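Local coordinates for FrpC operon protein (Neisseria meningitidis, PDB 5EDF), which is an iron-regulated protein that binds the RTX protein FrpC and is putatively involved in adhesion, its precise function being unknown, at residues S64-K69 / L95-D100. Numbering follows the deposited sequence.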
loop_
_atom_site.group_PDB
_atom_site.type_symbol
_atom_site.label_atom_id
_atom_site.label_comp_id
_atom_site.label_asym_id
_atom_site.label_seq_id
_atom_site.Cartn_x
_atom_site.Cartn_y
_atom_site.Cartn_z
ATOM N N SER A 64 3.523 -7.605 0.695
ATOM C CA SER A 64 2.445 -7.845 -0.247
ATOM C C SER A 64 1.223 -8.248 0.551
ATOM O O SER A 64 1.291 -9.092 1.427
ATOM C CB SER A 64 2.857 -8.907 -1.289
ATOM O OG SER A 64 4.036 -8.573 -2.002
ATOM N N VAL A 65 0.099 -7.605 0.256
ATOM C CA VAL A 65 -1.166 -7.887 0.924
ATOM C C VAL A 65 -2.272 -8.239 -0.054
ATOM O O VAL A 65 -2.422 -7.614 -1.113
ATOM C CB VAL A 65 -1.630 -6.726 1.799
ATOM C CG1 VAL A 65 -0.668 -6.464 2.984
ATOM C CG2 VAL A 65 -1.775 -5.426 0.977
ATOM N N TYR A 66 -3.033 -9.258 0.295
ATOM C CA TYR A 66 -4.252 -9.573 -0.413
ATOM C C TYR A 66 -5.357 -8.680 0.125
ATOM O O TYR A 66 -5.520 -8.547 1.348
ATOM C CB TYR A 66 -4.620 -11.052 -0.209
ATOM C CG TYR A 66 -5.970 -11.490 -0.741
ATOM C CD1 TYR A 66 -6.244 -11.482 -2.093
ATOM C CD2 TYR A 66 -6.951 -11.910 0.110
ATOM C CE1 TYR A 66 -7.461 -11.889 -2.582
ATOM C CE2 TYR A 66 -8.159 -12.349 -0.382
ATOM C CZ TYR A 66 -8.411 -12.311 -1.719
ATOM O OH TYR A 66 -9.649 -12.745 -2.221
ATOM N N TYR A 67 -6.107 -8.054 -0.773
ATOM C CA TYR A 67 -7.233 -7.213 -0.342
ATOM C C TYR A 67 -8.515 -7.894 -0.730
ATOM O O TYR A 67 -8.634 -8.482 -1.801
ATOM C CB TYR A 67 -7.128 -5.779 -0.866
ATOM C CG TYR A 67 -7.339 -5.598 -2.371
ATOM C CD1 TYR A 67 -8.597 -5.443 -2.901
ATOM C CD2 TYR A 67 -6.263 -5.624 -3.247
ATOM C CE1 TYR A 67 -8.782 -5.292 -4.265
ATOM C CE2 TYR A 67 -6.426 -5.454 -4.590
ATOM C CZ TYR A 67 -7.685 -5.282 -5.111
ATOM O OH TYR A 67 -7.822 -5.119 -6.479
ATOM N N LYS A 68 -9.463 -7.849 0.210
ATOM C CA LYS A 68 -10.697 -8.617 0.109
ATOM C C LYS A 68 -11.915 -7.828 0.565
ATOM O O LYS A 68 -11.885 -7.162 1.598
ATOM C CB LYS A 68 -10.534 -9.864 0.992
ATOM C CG LYS A 68 -11.651 -10.838 0.962
ATOM C CD LYS A 68 -11.363 -12.034 1.841
ATOM C CE LYS A 68 -11.533 -11.778 3.329
ATOM N NZ LYS A 68 -11.435 -13.044 4.129
ATOM N N LYS A 69 -13.023 -7.952 -0.180
ATOM C CA LYS A 69 -14.273 -7.298 0.182
ATOM C C LYS A 69 -14.978 -8.099 1.289
ATOM O O LYS A 69 -15.072 -9.329 1.194
ATOM C CB LYS A 69 -15.156 -7.222 -1.058
ATOM C CG LYS A 69 -16.363 -6.333 -0.926
ATOM C CD LYS A 69 -15.959 -4.881 -0.945
ATOM C CE LYS A 69 -17.163 -3.985 -0.789
ATOM N NZ LYS A 69 -17.915 -3.852 -2.068
ATOM N N LEU A 95 -1.017 -10.524 -11.691
ATOM C CA LEU A 95 -2.395 -10.191 -12.091
ATOM C C LEU A 95 -3.451 -10.808 -11.163
ATOM O O LEU A 95 -4.217 -11.693 -11.527
ATOM C CB LEU A 95 -2.653 -10.540 -13.549
ATOM C CG LEU A 95 -1.745 -9.849 -14.576
ATOM C CD1 LEU A 95 -2.239 -10.196 -15.954
ATOM C CD2 LEU A 95 -1.667 -8.312 -14.395
ATOM N N ASP A 96 -3.452 -10.316 -9.939
ATOM C CA ASP A 96 -4.446 -10.707 -8.947
ATOM C C ASP A 96 -4.556 -9.565 -7.933
ATOM O O ASP A 96 -3.851 -8.548 -8.072
ATOM C CB ASP A 96 -4.100 -12.062 -8.299
ATOM C CG ASP A 96 -5.336 -12.885 -7.928
ATOM O OD1 ASP A 96 -6.240 -12.362 -7.262
ATOM O OD2 ASP A 96 -5.445 -14.065 -8.343
ATOM N N SER A 97 -5.469 -9.708 -6.967
ATOM C CA SER A 97 -5.801 -8.644 -6.013
ATOM C C SER A 97 -4.835 -8.649 -4.852
ATOM O O SER A 97 -5.211 -8.854 -3.703
ATOM C CB SER A 97 -7.238 -8.783 -5.513
ATOM O OG SER A 97 -7.428 -10.017 -4.865
ATOM N N VAL A 98 -3.564 -8.454 -5.185
ATOM C CA VAL A 98 -2.489 -8.405 -4.221
ATOM C C VAL A 98 -1.711 -7.122 -4.493
ATOM O O VAL A 98 -1.171 -6.925 -5.595
ATOM C CB VAL A 98 -1.584 -9.645 -4.313
ATOM C CG1 VAL A 98 -0.379 -9.483 -3.393
ATOM C CG2 VAL A 98 -2.376 -10.954 -3.994
ATOM N N ASP A 99 -1.642 -6.278 -3.462
ATOM C CA ASP A 99 -0.966 -4.988 -3.550
ATOM C C ASP A 99 0.410 -5.056 -2.889
ATOM O O ASP A 99 0.600 -5.770 -1.896
ATOM C CB ASP A 99 -1.806 -3.912 -2.851
ATOM C CG ASP A 99 -3.135 -3.670 -3.494
ATOM O OD1 ASP A 99 -3.274 -3.830 -4.717
ATOM O OD2 ASP A 99 -4.080 -3.266 -2.753
ATOM N N ASP A 100 1.359 -4.294 -3.418
ATOM C CA ASP A 100 2.694 -4.162 -2.853
ATOM C C ASP A 100 2.820 -2.868 -2.101
ATOM O O ASP A 100 2.373 -1.816 -2.587
ATOM C CB ASP A 100 3.732 -4.212 -3.956
ATOM C CG ASP A 100 3.808 -5.575 -4.592
ATOM O OD1 ASP A 100 4.149 -6.527 -3.888
ATOM O OD2 ASP A 100 3.540 -5.646 -5.807
HETATM O O HOH W 1 -10.323 -11.575 -4.662
#
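Val65 and Asp99 form an antiparallel hydrogen-bonded pair, with Val65 N 2.9 Å from Asp99 O and Asp99 N 2.8 Å from Val65 O. A longer bond of 3.2 Å, from Tyr67 N to Ser97 O, extends the ladder into an inverse gamma turn centred on Ser97. In the adjoining non-hydrogen-bonded pair, Ser64 OG donates to Asp100 OD1 (2.8 Å), nearly along the C-O bond; the same oxygen takes a salt bridge from Arg37. With CG of Tyr67 between the backbone N and the carbonyl carbon (chi1 70°), the ring receives Ser97 CB over one face in a CH-pi contact, 3.8 Å from the centroid. The Asp99 carboxylate passes obliquely by CD2 and CE2 on the other side of the ring, its plane displaced and 19° from parallel. Its OD2 is hydrogen-bonded to Tyr211 OH and Phe196 N, its OD1 to Ile197 N; Tyr67 OH bonds to Glu199 OE2 and the backbone N of Arg198. On the sheet face of Ser64, Tyr66 and Val98, Val98 CG2 meets the Tyr66 ring edge and CG1 meets Ser64 CB. Two inner strands of an antiparallel sheet are joined by backbone bonds and a Ser64-Asp100 link, while outside partners satisfy buried Asp99, probably stabilising its negative charge.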